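Local coordinates for protein inner kinetochore subunit cnp3 (Schizosaccharomyces pombe, PDB 6O2D) that binds centromeric DNA and works as an inner-kinetochore adaptor supporting outer kinetochore assembly and chromosome segregation, seen here as its dimeric C-terminal cupin domain, at residues 37-42 / 58-63; 70-75 / 130-135; 88-93 / 136-141; 100-105 / 113-118. All blocks are in the same frame, centred on the assembly; numbering follows the deposited sequence.

Contact 1: 37-42 / 58-63; sequences VGYSLP and SLFKEE
Tyr39, on the two-stranded sheet formed by strands 16-22 and 32-40, packs onto Leu59 and Phe60 at the edge of the five-stranded cupin sheet. Strands 37-40 and 58-62 run antiparallel, their axes 7.8 Å apart, and no hydrogen bond joins them. Leu59 CD2 sits squarely over the Tyr39 ring, 3.5 Å from its centroid and 6° off the normal, a CH-pi contact. Tyr39 CG, anti to the carbonyl carbon (chi1 -64°), lays the ring there. The Tyr39 edge in turn points at the Phe60 face in an offset edge-to-face pair, planes 60° apart, with Tyr39 CD1 3.7 Å from Phe60 CE1. Gly38 N lies at the rim of the Phe60 ring, while Leu41 CD2 reaches Leu59 CD1. Leu59 and Phe60 both face Ala68 in a classic beta bulge, consistent with two successive side chains reaching this interface. Replacing Tyr39 by an alanine would probably leave Leu59 CD2 without the ring it rests on and Phe60 without its aromatic mate. The backbone of Gly38, Tyr39 and Ser40 pairs with a strand of the second subunit, and Phe60 packs on Ile116 there. Cohesion within the chain is therefore apolar and aromatic, backbone bonding going to other strands.

Contact 2: 70-75 / 130-135; sequences VVEMPA and KEAVRL
Val71 and Leu135 form one hydrogen-bonded antiparallel pair and Met73 and Val133 the next, so four backbone bonds zip strand 70-73 to strand 133-135. Val71 N to Leu135 O and Val133 N to Met73 O both measure 2.9 Å. Between them Glu72 faces Arg134 as a non-hydrogen-bonded pair whose own CA atoms make CA-H...O contacts, Glu72 CA to Val133 O and Arg134 CA to Val71 O. Among apolar groups, Met73 (selenomethionine) and Leu135 meet through CE and CD1, 3.7 Å apart, and Val71 CG1 stands farther from the same leucine methyl. This face looks into the cupin barrel: Leu135 also touches Phe91 and Ile93, and Met73 reaches Ile125 of the facing sheet. Val70 CG2, on the reverse face, lies at the Arg134 guanidinium edge, 4.0 Å from CG. The charged interactions share that face. Glu72 extends with CG anti to its own nitrogen (chi1 -179°), which carries OE2 to Lys55, its main salt-bridge partner. OE1 is 4.0 Å from Arg134 NH1, a long salt bridge with the oxygen well out of the guanidinium plane and the two flat groups turned 89° apart. With an alanine at Glu72, Lys55 would probably lose its carboxylate mate and Arg134 a nearby counter-charge.

Contact 3: 88-93 / 136-141; sequences IMSFCI and YYTHAT
Phe91 and Tyr137 stand side by side on one face of the sheet, but their rings do not stack: Phe91 CE1 meets Tyr137 CB at 3.7 Å. Tyr137 holds CG between its backbone N and carbonyl carbon (chi1 77°), which swings the ring across the neighbouring strand 66-73, its CD2 side against Val71 and its OH leading on toward Ser58; Phe91 turns its ring toward Phe115. On the same face Met89 (selenomethionine) brings SE to 4.3 Å from His139 CB. Beneath them two neighbouring strands of the five-stranded cupin sheet pair antiparallel, with six backbone bonds at Ile88-Ala140, Ser90-Thr138 and Cys92-Tyr136. Ser90 N reaches Thr138 O nearly along the C=O axis at 2.7 Å, whereas Thr138 N comes to Ser90 O from 37° above the carbonyl plane. The other face belongs to the dimer. Here Cys92 CB lies at the edge of the Tyr136 ring, Ser90 CB meets Thr138 OG1 with no hydrogen bond between their hydroxyls, and Ile88 CG2 touches Ala140 CB at 4.0 Å. Tyr136 CG is anti to its backbone N (chi1 172°), and the ring reaches out so that OH hydrogen-bonds Ser90 OG of the second subunit. Phe66 of that subunit packs on both Ile88 and Thr138.

Contact 4: 100-105 / 113-118; sequences VTVNAT and GVFIVP
Val100 and Phe115 make the close part of this contact, facing each other across the interior of the cupin fold. Both methyls of Val100 lie over the same face of the ring, CG1 nearer its centre and CG2 above the CZ-CE2 side, 3.6 Å from Phe115 CZ. Phe115 has CG between its backbone N and carbonyl carbon, the crowded position (chi1 73°), and its ring comes to meet the valine from the opposite direction. Packing slackens two residues along the strand. Val102 CG2 comes to 4.1 Å from Phe115 CD2 at an oblique approach, and to 4.4 Å from Val117 CG2. No hydrogen bond spans the two segments; their strand axes are 8.8 Å apart and inclined at 37°, as for strands of facing sheets. Beyond Val102 the chain leaves the contact in a type I' beta turn, in which Val102 N bonds to Thr105 O at 3.1 Å. Ala104 at its tip is exposed, while Asn103 is tied by its amide to Asn121 and to the backbone of Tyr122. Strand 98-102 lies between strands 122-127 and 105-109, and from the latter Phe107 meets Phe115 edge-to-face. Strand 113-117 runs beside 88-95, with Val117 on Met89 and Ile116 on Ser90, and Gly113, Val114 and Phe115 pair with a strand of the second subunit.

Overall arrangement
The five-stranded sheet links all four contacts. Contacts 2 and 3 share strand 133-140, their centres about 16 Å apart, and Tyr137 CE2 of contact 3 packs 3.5 Å from Val70 N of contact 2. Contact 4 lies nested in the chain loop that contact 3 closes, at about 11 Å between centres; Met89 N is 2.9 Å from Val117 O, a probable hydrogen bond. Contact 1 reaches contact 2 through Leu41 CD2 and Val70 CB, 4.0 Å apart, but its centre is about 23 Å from that of contact 4. Contacts 1, 3 and 4 touch the second subunit; contact 2 does not. Contacts 2 and 3 each turn one face into the barrel, and contact 4 bridges its interior.

Contact 1: 37-42 / 58-63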
loop_
_atom_site.group_PDB
_atom_site.type_symbol
_atom_site.label_atom_id
_atom_site.label_comp_id
_atom_site.label_asym_id
_atom_site.label_seq_id
_atom_site.Cartn_x
_atom_site.Cartn_y
_atom_site.Cartn_z
ATOM N N VAL B 37 9.452 10.546 -4.549
ATOM C CA VAL B 37 8.413 10.239 -3.575
ATOM C C VAL B 37 7.020 10.286 -4.185
ATOM O O VAL B 37 6.033 10.198 -3.452
ATOM C CB VAL B 37 8.497 11.159 -2.344
ATOM C CG1 VAL B 37 9.908 11.142 -1.751
ATOM C CG2 VAL B 37 8.037 12.585 -2.686
ATOM N N GLY B 38 6.908 10.442 -5.504
ATOM C CA GLY B 38 5.594 10.467 -6.124
ATOM C C GLY B 38 5.560 10.174 -7.611
ATOM O O GLY B 38 6.464 10.575 -8.347
ATOM N N TYR B 39 4.523 9.468 -8.063
ATOM C CA TYR B 39 4.330 9.148 -9.471
ATOM C C TYR B 39 2.857 9.275 -9.815
ATOM O O TYR B 39 1.984 8.934 -9.010
ATOM C CB TYR B 39 4.753 7.721 -9.843
ATOM C CG TYR B 39 6.213 7.374 -9.681
ATOM C CD1 TYR B 39 6.722 6.997 -8.442
ATOM C CD2 TYR B 39 7.071 7.366 -10.775
ATOM C CE1 TYR B 39 8.054 6.653 -8.291
ATOM C CE2 TYR B 39 8.408 7.019 -10.631
ATOM C CZ TYR B 39 8.889 6.666 -9.386
ATOM O OH TYR B 39 10.212 6.318 -9.221
ATOM N N SER B 40 2.587 9.717 -11.037
ATOM C CA SER B 40 1.252 9.619 -11.613
ATOM C C SER B 40 1.207 8.321 -12.412
ATOM O O SER B 40 1.823 8.224 -13.479
ATOM C CB SER B 40 0.945 10.828 -12.489
ATOM O OG SER B 40 -0.329 10.706 -13.091
ATOM N N LEU B 41 0.489 7.326 -11.887
ATOM C CA LEU B 41 0.486 5.992 -12.489
ATOM C C LEU B 41 0.139 5.965 -13.976
ATOM O O LEU B 41 0.820 5.237 -14.716
ATOM C CB LEU B 41 -0.465 5.078 -11.701
ATOM C CG LEU B 41 -0.118 4.904 -10.219
ATOM C CD1 LEU B 41 -1.003 3.881 -9.555
ATOM C CD2 LEU B 41 1.315 4.495 -10.060
ATOM N N PRO B 42 -0.844 6.715 -14.488
ATOM C CA PRO B 42 -1.107 6.653 -15.936
ATOM C C PRO B 42 0.114 6.926 -16.808
ATOM O O PRO B 42 0.199 6.378 -17.914
ATOM C CB PRO B 42 -2.190 7.721 -16.137
ATOM C CG PRO B 42 -2.870 7.814 -14.827
ATOM C CD PRO B 42 -1.787 7.627 -13.812
ATOM N N SER B 58 8.038 -1.395 -10.474
ATOM C CA SER B 58 8.238 -1.110 -9.063
ATOM C C SER B 58 8.589 0.368 -8.925
ATOM O O SER B 58 9.528 0.851 -9.565
ATOM C CB SER B 58 9.320 -2.020 -8.480
ATOM O OG SER B 58 10.617 -1.489 -8.669
ATOM N N LEU B 59 7.811 1.092 -8.123
ATOM C CA LEU B 59 7.928 2.540 -7.987
ATOM C C LEU B 59 8.661 2.965 -6.722
ATOM O O LEU B 59 9.587 3.778 -6.787
ATOM C CB LEU B 59 6.534 3.165 -8.003
ATOM C CG LEU B 59 5.827 3.001 -9.343
ATOM C CD1 LEU B 59 4.404 3.439 -9.204
ATOM C CD2 LEU B 59 6.531 3.803 -10.435
ATOM N N PHE B 60 8.234 2.455 -5.568
ATOM C CA PHE B 60 8.812 2.788 -4.276
ATOM C C PHE B 60 9.444 1.531 -3.706
ATOM O O PHE B 60 8.783 0.492 -3.607
ATOM C CB PHE B 60 7.748 3.313 -3.315
ATOM C CG PHE B 60 6.942 4.449 -3.863
ATOM C CD1 PHE B 60 7.563 5.630 -4.253
ATOM C CD2 PHE B 60 5.564 4.345 -3.976
ATOM C CE1 PHE B 60 6.826 6.687 -4.747
ATOM C CE2 PHE B 60 4.818 5.402 -4.472
ATOM C CZ PHE B 60 5.453 6.574 -4.863
ATOM N N LYS B 61 10.709 1.627 -3.313
ATOM C CA LYS B 61 11.423 0.496 -2.740
ATOM C C LYS B 61 11.959 0.881 -1.373
ATOM O O LYS B 61 12.756 1.820 -1.257
ATOM C CB LYS B 61 12.570 0.064 -3.650
ATOM C CG LYS B 61 12.128 -0.482 -4.993
ATOM C CD LYS B 61 13.312 -1.013 -5.786
ATOM C CE LYS B 61 14.006 0.086 -6.573
ATOM N NZ LYS B 61 15.149 -0.459 -7.361
ATOM N N GLU B 62 11.565 0.129 -0.349
ATOM C CA GLU B 62 12.190 0.230 0.962
ATOM C C GLU B 62 12.687 -1.160 1.356
ATOM O O GLU B 62 12.110 -1.826 2.217
ATOM C CB GLU B 62 11.224 0.791 2.001
ATOM C CG GLU B 62 11.923 1.294 3.250
ATOM C CD GLU B 62 12.763 2.522 2.986
ATOM O OE1 GLU B 62 12.183 3.570 2.638
ATOM O OE2 GLU B 62 14.002 2.434 3.118
ATOM N N GLU B 63 13.757 -1.597 0.694
ATOM C CA GLU B 63 14.320 -2.909 0.969
ATOM C C GLU B 63 14.839 -2.953 2.405
ATOM O O GLU B 63 15.433 -1.982 2.883
ATOM C CB GLU B 63 15.443 -3.240 -0.012
ATOM C CG GLU B 63 14.992 -4.101 -1.185
ATOM C CD GLU B 63 15.012 -5.590 -0.873
ATOM O OE1 GLU B 63 13.989 -6.265 -1.110
ATOM O OE2 GLU B 63 16.053 -6.088 -0.390
#

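Contact 2: 70-75 / 130-135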
loop_
_atom_site.group_PDB
_atom_site.type_symbol
_atom_site.label_atom_id
_atom_site.label_comp_id
_atom_site.label_asym_id
_atom_site.label_seq_id
_atom_site.Cartn_x
_atom_site.Cartn_y
_atom_site.Cartn_z
ATOM N N VAL B 70 2.978 -0.609 -9.670
ATOM C CA VAL B 70 1.764 -0.641 -10.472
ATOM C C VAL B 70 1.835 -1.817 -11.433
ATOM O O VAL B 70 2.891 -2.108 -12.008
ATOM C CB VAL B 70 1.545 0.690 -11.236
ATOM C CG1 VAL B 70 2.800 1.106 -11.993
ATOM C CG2 VAL B 70 0.345 0.600 -12.186
ATOM N N VAL B 71 0.703 -2.509 -11.572
ATOM C CA VAL B 71 0.505 -3.587 -12.530
ATOM C C VAL B 71 -0.726 -3.237 -13.353
ATOM O O VAL B 71 -1.721 -2.745 -12.806
ATOM C CB VAL B 71 0.326 -4.963 -11.833
ATOM C CG1 VAL B 71 -0.232 -6.015 -12.799
ATOM C CG2 VAL B 71 1.625 -5.434 -11.207
ATOM N N GLU B 72 -0.646 -3.481 -14.671
ATOM C CA GLU B 72 -1.769 -3.378 -15.600
ATOM C C GLU B 72 -1.995 -4.722 -16.275
ATOM O O GLU B 72 -1.037 -5.434 -16.576
ATOM C CB GLU B 72 -1.548 -2.343 -16.709
ATOM C CG GLU B 72 -2.746 -2.244 -17.628
ATOM C CD GLU B 72 -2.508 -1.372 -18.795
ATOM O OE1 GLU B 72 -1.971 -0.267 -18.579
ATOM O OE2 GLU B 72 -2.824 -1.808 -19.920
HETATM N N MSE B 73 -3.255 -5.057 -16.539
HETATM C CA MSE B 73 -3.565 -6.306 -17.221
HETATM C C MSE B 73 -4.448 -6.051 -18.434
HETATM O O MSE B 73 -5.551 -5.512 -18.313
HETATM C CB MSE B 73 -4.245 -7.244 -16.240
HETATM C CG MSE B 73 -3.244 -7.739 -15.237
HETATM SE SE MSE B 73 -3.929 -9.121 -14.106
HETATM C CE MSE B 73 -5.057 -8.061 -12.932
ATOM N N PRO B 74 -3.956 -6.426 -19.609
ATOM C CA PRO B 74 -4.747 -6.256 -20.832
ATOM C C PRO B 74 -6.016 -7.095 -20.790
ATOM O O PRO B 74 -6.249 -7.901 -19.888
ATOM C CB PRO B 74 -3.796 -6.723 -21.941
ATOM C CG PRO B 74 -2.424 -6.732 -21.309
ATOM C CD PRO B 74 -2.633 -7.019 -19.866
ATOM N N ALA B 75 -6.862 -6.875 -21.788
ATOM C CA ALA B 75 -8.110 -7.614 -21.892
ATOM C C ALA B 75 -7.835 -9.095 -22.103
ATOM O O ALA B 75 -6.980 -9.476 -22.907
ATOM C CB ALA B 75 -8.948 -7.071 -23.050
ATOM N N LYS B 130 -13.157 -5.689 -20.749
ATOM C CA LYS B 130 -12.455 -5.390 -21.993
ATOM C C LYS B 130 -11.677 -4.087 -21.940
ATOM O O LYS B 130 -10.969 -3.776 -22.901
ATOM C CB LYS B 130 -13.392 -5.427 -23.202
ATOM C CG LYS B 130 -13.906 -6.872 -23.356
ATOM C CD LYS B 130 -12.900 -7.794 -24.042
ATOM C CE LYS B 130 -12.999 -9.216 -23.453
ATOM N NZ LYS B 130 -14.331 -9.788 -23.141
ATOM N N GLU B 131 -11.774 -3.326 -20.853
ATOM C CA GLU B 131 -10.775 -2.309 -20.576
ATOM C C GLU B 131 -9.630 -2.975 -19.828
ATOM O O GLU B 131 -9.839 -3.923 -19.064
ATOM C CB GLU B 131 -11.368 -1.174 -19.744
ATOM C CG GLU B 131 -12.241 -1.658 -18.602
ATOM C CD GLU B 131 -12.853 -0.532 -17.798
ATOM O OE1 GLU B 131 -12.355 0.608 -17.895
ATOM O OE2 GLU B 131 -13.841 -0.791 -17.077
ATOM N N ALA B 132 -8.420 -2.465 -20.036
ATOM C CA ALA B 132 -7.284 -2.949 -19.260
ATOM C C ALA B 132 -7.451 -2.596 -17.788
ATOM O O ALA B 132 -7.984 -1.541 -17.440
ATOM C CB ALA B 132 -5.964 -2.380 -19.791
ATOM N N VAL B 133 -6.997 -3.486 -16.918
ATOM C CA VAL B 133 -7.071 -3.262 -15.481
ATOM C C VAL B 133 -5.720 -2.729 -15.046
ATOM O O VAL B 133 -4.685 -3.143 -15.576
ATOM C CB VAL B 133 -7.424 -4.550 -14.716
ATOM C CG1 VAL B 133 -7.253 -4.333 -13.206
ATOM C CG2 VAL B 133 -8.837 -5.003 -15.073
ATOM N N ARG B 134 -5.726 -1.805 -14.094
ATOM C CA ARG B 134 -4.513 -1.163 -13.631
ATOM C C ARG B 134 -4.611 -1.256 -12.110
ATOM O O ARG B 134 -5.656 -0.914 -11.529
ATOM C CB ARG B 134 -4.420 0.294 -14.126
ATOM C CG ARG B 134 -3.465 1.170 -13.323
ATOM C CD ARG B 134 -3.559 2.689 -13.605
ATOM N NE ARG B 134 -3.664 3.131 -15.006
ATOM C CZ ARG B 134 -2.715 3.002 -15.929
ATOM N NH1 ARG B 134 -1.584 2.366 -15.650
ATOM N NH2 ARG B 134 -2.931 3.458 -17.156
ATOM N N LEU B 135 -3.547 -1.759 -11.457
ATOM C CA LEU B 135 -3.563 -1.948 -10.008
ATOM C C LEU B 135 -2.380 -1.271 -9.347
ATOM O O LEU B 135 -1.269 -1.284 -9.875
ATOM C CB LEU B 135 -3.537 -3.425 -9.620
ATOM C CG LEU B 135 -4.450 -4.449 -10.271
ATOM C CD1 LEU B 135 -3.784 -5.835 -10.234
ATOM C CD2 LEU B 135 -5.786 -4.445 -9.560
#

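Contact 3: 88-93 / 136-141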
loop_
_atom_site.group_PDB
_atom_site.type_symbol
_atom_site.label_atom_id
_atom_site.label_comp_id
_atom_site.label_asym_id
_atom_site.label_seq_id
_atom_site.Cartn_x
_atom_site.Cartn_y
_atom_site.Cartn_z
ATOM N N ILE B 88 3.057 -10.203 2.717
ATOM C CA ILE B 88 1.640 -9.877 2.627
ATOM C C ILE B 88 1.463 -8.973 1.411
ATOM O O ILE B 88 2.164 -7.965 1.272
ATOM C CB ILE B 88 1.122 -9.211 3.913
ATOM C CG1 ILE B 88 -0.303 -8.687 3.710
ATOM C CG2 ILE B 88 2.042 -8.093 4.361
ATOM C CD1 ILE B 88 -1.120 -8.616 4.990
HETATM N N MSE B 89 0.579 -9.370 0.499
HETATM C CA MSE B 89 0.279 -8.591 -0.694
HETATM C C MSE B 89 -0.902 -7.684 -0.444
HETATM O O MSE B 89 -1.830 -8.058 0.271
HETATM C CB MSE B 89 -0.041 -9.487 -1.897
HETATM C CG MSE B 89 0.727 -10.784 -1.971
HETATM SE SE MSE B 89 2.411 -10.548 -2.898
HETATM C CE MSE B 89 1.773 -9.984 -4.653
ATOM N N SER B 90 -0.861 -6.498 -1.051
ATOM C CA SER B 90 -1.994 -5.590 -1.104
ATOM C C SER B 90 -2.220 -5.165 -2.546
ATOM O O SER B 90 -1.266 -4.995 -3.311
ATOM C CB SER B 90 -1.765 -4.349 -0.235
ATOM O OG SER B 90 -2.984 -3.837 0.262
ATOM N N PHE B 91 -3.487 -5.039 -2.927
ATOM C CA PHE B 91 -3.851 -4.589 -4.262
ATOM C C PHE B 91 -4.982 -3.587 -4.136
ATOM O O PHE B 91 -5.942 -3.834 -3.400
ATOM C CB PHE B 91 -4.270 -5.753 -5.160
ATOM C CG PHE B 91 -3.150 -6.690 -5.480
ATOM C CD1 PHE B 91 -2.251 -6.395 -6.490
ATOM C CD2 PHE B 91 -2.987 -7.863 -4.767
ATOM C CE1 PHE B 91 -1.215 -7.257 -6.786
ATOM C CE2 PHE B 91 -1.956 -8.720 -5.061
ATOM C CZ PHE B 91 -1.069 -8.416 -6.073
ATOM N N CYS B 92 -4.866 -2.460 -4.841
ATOM C CA CYS B 92 -5.962 -1.511 -4.983
ATOM C C CYS B 92 -6.280 -1.355 -6.462
ATOM O O CYS B 92 -5.393 -1.037 -7.265
ATOM C CB CYS B 92 -5.621 -0.156 -4.358
ATOM S SG CYS B 92 -6.998 1.035 -4.479
ATOM N N ILE B 93 -7.545 -1.552 -6.812
ATOM C CA ILE B 93 -7.972 -1.619 -8.203
ATOM C C ILE B 93 -8.385 -0.221 -8.624
ATOM O O ILE B 93 -9.402 0.301 -8.160
ATOM C CB ILE B 93 -9.115 -2.619 -8.395
ATOM C CG1 ILE B 93 -8.776 -3.913 -7.660
ATOM C CG2 ILE B 93 -9.396 -2.853 -9.885
ATOM C CD1 ILE B 93 -9.940 -4.783 -7.418
ATOM N N TYR B 136 -2.623 -0.763 -8.144
ATOM C CA TYR B 136 -1.568 -0.328 -7.239
ATOM C C TYR B 136 -1.291 -1.442 -6.236
ATOM O O TYR B 136 -2.193 -1.842 -5.492
ATOM C CB TYR B 136 -1.982 0.957 -6.520
ATOM C CG TYR B 136 -1.022 1.368 -5.439
ATOM C CD1 TYR B 136 0.261 1.786 -5.758
ATOM C CD2 TYR B 136 -1.388 1.331 -4.103
ATOM C CE1 TYR B 136 1.147 2.168 -4.785
ATOM C CE2 TYR B 136 -0.497 1.712 -3.115
ATOM C CZ TYR B 136 0.766 2.127 -3.467
ATOM O OH TYR B 136 1.667 2.501 -2.502
ATOM N N TYR B 137 -0.058 -1.946 -6.211
ATOM C CA TYR B 137 0.283 -3.047 -5.319
ATOM C C TYR B 137 1.306 -2.614 -4.278
ATOM O O TYR B 137 2.137 -1.732 -4.519
ATOM C CB TYR B 137 0.822 -4.268 -6.090
ATOM C CG TYR B 137 2.264 -4.165 -6.569
ATOM C CD1 TYR B 137 3.332 -4.484 -5.732
ATOM C CD2 TYR B 137 2.554 -3.775 -7.872
ATOM C CE1 TYR B 137 4.648 -4.383 -6.170
ATOM C CE2 TYR B 137 3.867 -3.685 -8.326
ATOM C CZ TYR B 137 4.908 -3.983 -7.470
ATOM O OH TYR B 137 6.210 -3.890 -7.921
ATOM N N THR B 138 1.231 -3.250 -3.114
ATOM C CA THR B 138 2.267 -3.162 -2.098
ATOM C C THR B 138 2.506 -4.568 -1.578
ATOM O O THR B 138 1.561 -5.351 -1.444
ATOM C CB THR B 138 1.874 -2.218 -0.943
ATOM O OG1 THR B 138 0.881 -2.841 -0.127
ATOM C CG2 THR B 138 1.303 -0.898 -1.477
ATOM N N HIS B 139 3.762 -4.894 -1.290
ATOM C CA HIS B 139 4.062 -6.084 -0.512
ATOM C C HIS B 139 5.018 -5.721 0.612
ATOM O O HIS B 139 5.797 -4.769 0.508
ATOM C CB HIS B 139 4.626 -7.242 -1.366
ATOM C CG HIS B 139 5.902 -6.931 -2.074
ATOM N ND1 HIS B 139 5.946 -6.614 -3.415
ATOM C CD2 HIS B 139 7.186 -6.934 -1.645
ATOM C CE1 HIS B 139 7.200 -6.405 -3.775
ATOM N NE2 HIS B 139 7.973 -6.592 -2.720
ATOM N N ALA B 140 4.858 -6.424 1.731
ATOM C CA ALA B 140 5.587 -6.143 2.956
ATOM C C ALA B 140 5.890 -7.456 3.662
ATOM O O ALA B 140 5.195 -8.459 3.481
ATOM C CB ALA B 140 4.799 -5.197 3.873
ATOM N N THR B 141 6.931 -7.438 4.488
ATOM C CA THR B 141 7.321 -8.629 5.220
ATOM C C THR B 141 7.866 -8.212 6.578
ATOM O O THR B 141 8.283 -7.067 6.779
ATOM C CB THR B 141 8.342 -9.462 4.433
ATOM O OG1 THR B 141 8.728 -10.612 5.201
ATOM C CG2 THR B 141 9.571 -8.620 4.089
#

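Contact 4: 100-105 / 113-118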
loop_
_atom_site.group_PDB
_atom_site.type_symbol
_atom_site.label_atom_id
_atom_site.label_comp_id
_atom_site.label_asym_id
_atom_site.label_seq_id
_atom_site.Cartn_x
_atom_site.Cartn_y
_atom_site.Cartn_z
ATOM N N VAL B 100 -10.759 -12.571 -8.827
ATOM C CA VAL B 100 -9.578 -12.989 -8.097
ATOM C C VAL B 100 -9.912 -14.131 -7.139
ATOM O O VAL B 100 -10.979 -14.142 -6.516
ATOM C CB VAL B 100 -8.937 -11.780 -7.382
ATOM C CG1 VAL B 100 -9.997 -10.982 -6.681
ATOM C CG2 VAL B 100 -7.869 -12.233 -6.409
ATOM N N THR B 101 -9.010 -15.118 -7.088
ATOM C CA THR B 101 -8.978 -16.219 -6.125
ATOM C C THR B 101 -7.910 -16.037 -5.065
ATOM O O THR B 101 -6.720 -15.879 -5.381
ATOM C CB THR B 101 -8.806 -17.597 -6.776
ATOM O OG1 THR B 101 -9.465 -17.694 -8.052
ATOM C CG2 THR B 101 -8.878 -18.805 -5.749
ATOM N N VAL B 102 -8.358 -16.075 -3.811
ATOM C CA VAL B 102 -7.475 -16.191 -2.666
ATOM C C VAL B 102 -7.886 -17.462 -1.947
ATOM O O VAL B 102 -8.938 -17.493 -1.300
ATOM C CB VAL B 102 -7.562 -14.976 -1.729
ATOM C CG1 VAL B 102 -6.644 -15.153 -0.529
ATOM C CG2 VAL B 102 -7.256 -13.706 -2.474
ATOM N N ASN B 103 -7.061 -18.510 -2.054
ATOM C CA ASN B 103 -7.257 -19.771 -1.318
ATOM C C ASN B 103 -8.614 -20.418 -1.602
ATOM O O ASN B 103 -9.368 -20.768 -0.689
ATOM C CB ASN B 103 -7.053 -19.568 0.185
ATOM C CG ASN B 103 -5.594 -19.391 0.543
ATOM O OD1 ASN B 103 -4.710 -19.586 -0.301
ATOM N ND2 ASN B 103 -5.327 -19.027 1.790
ATOM N N ALA B 104 -8.923 -20.582 -2.886
ATOM C CA ALA B 104 -10.121 -21.264 -3.371
ATOM C C ALA B 104 -11.421 -20.567 -2.974
ATOM O O ALA B 104 -12.497 -21.162 -3.101
ATOM C CB ALA B 104 -10.158 -22.734 -2.920
ATOM N N THR B 105 -11.356 -19.322 -2.509
ATOM C CA THR B 105 -12.525 -18.462 -2.363
ATOM C C THR B 105 -12.394 -17.367 -3.417
ATOM O O THR B 105 -11.366 -16.686 -3.472
ATOM C CB THR B 105 -12.608 -17.860 -0.956
ATOM O OG1 THR B 105 -12.922 -18.881 0.007
ATOM C CG2 THR B 105 -13.663 -16.776 -0.910
ATOM N N GLY B 113 -11.931 -1.172 -4.994
ATOM C CA GLY B 113 -11.889 -2.378 -4.193
ATOM C C GLY B 113 -10.436 -2.673 -3.863
ATOM O O GLY B 113 -9.540 -2.379 -4.653
ATOM N N VAL B 114 -10.211 -3.214 -2.669
ATOM C CA VAL B 114 -8.884 -3.635 -2.238
ATOM C C VAL B 114 -8.980 -5.026 -1.629
ATOM O O VAL B 114 -9.977 -5.369 -0.984
ATOM C CB VAL B 114 -8.251 -2.646 -1.235
ATOM C CG1 VAL B 114 -7.999 -1.305 -1.900
ATOM C CG2 VAL B 114 -9.136 -2.480 -0.010
ATOM N N PHE B 115 -7.949 -5.833 -1.846
ATOM C CA PHE B 115 -7.857 -7.121 -1.189
ATOM C C PHE B 115 -6.406 -7.370 -0.808
ATOM O O PHE B 115 -5.485 -6.775 -1.373
ATOM C CB PHE B 115 -8.423 -8.254 -2.061
ATOM C CG PHE B 115 -7.551 -8.637 -3.220
ATOM C CD1 PHE B 115 -7.604 -7.928 -4.405
ATOM C CD2 PHE B 115 -6.700 -9.725 -3.135
ATOM C CE1 PHE B 115 -6.812 -8.290 -5.478
ATOM C CE2 PHE B 115 -5.909 -10.090 -4.205
ATOM C CZ PHE B 115 -5.967 -9.375 -5.376
ATOM N N ILE B 116 -6.219 -8.230 0.195
ATOM C CA ILE B 116 -4.901 -8.608 0.678
ATOM C C ILE B 116 -4.703 -10.090 0.437
ATOM O O ILE B 116 -5.648 -10.881 0.486
ATOM C CB ILE B 116 -4.702 -8.310 2.177
ATOM C CG1 ILE B 116 -5.839 -8.941 2.993
ATOM C CG2 ILE B 116 -4.574 -6.824 2.409
ATOM C CD1 ILE B 116 -5.529 -9.089 4.462
ATOM N N VAL B 117 -3.457 -10.467 0.197
ATOM C CA VAL B 117 -3.083 -11.872 0.222
ATOM C C VAL B 117 -2.143 -12.038 1.405
ATOM O O VAL B 117 -0.962 -11.677 1.302
ATOM C CB VAL B 117 -2.423 -12.306 -1.095
ATOM C CG1 VAL B 117 -2.165 -13.810 -1.091
ATOM C CG2 VAL B 117 -3.277 -11.889 -2.283
ATOM N N PRO B 118 -2.614 -12.538 2.547
ATOM C CA PRO B 118 -1.723 -12.694 3.702
ATOM C C PRO B 118 -0.571 -13.629 3.377
ATOM O O PRO B 118 -0.620 -14.414 2.426
ATOM C CB PRO B 118 -2.630 -13.290 4.785
ATOM C CG PRO B 118 -4.019 -12.966 4.351
ATOM C CD PRO B 118 -3.997 -12.937 2.853
#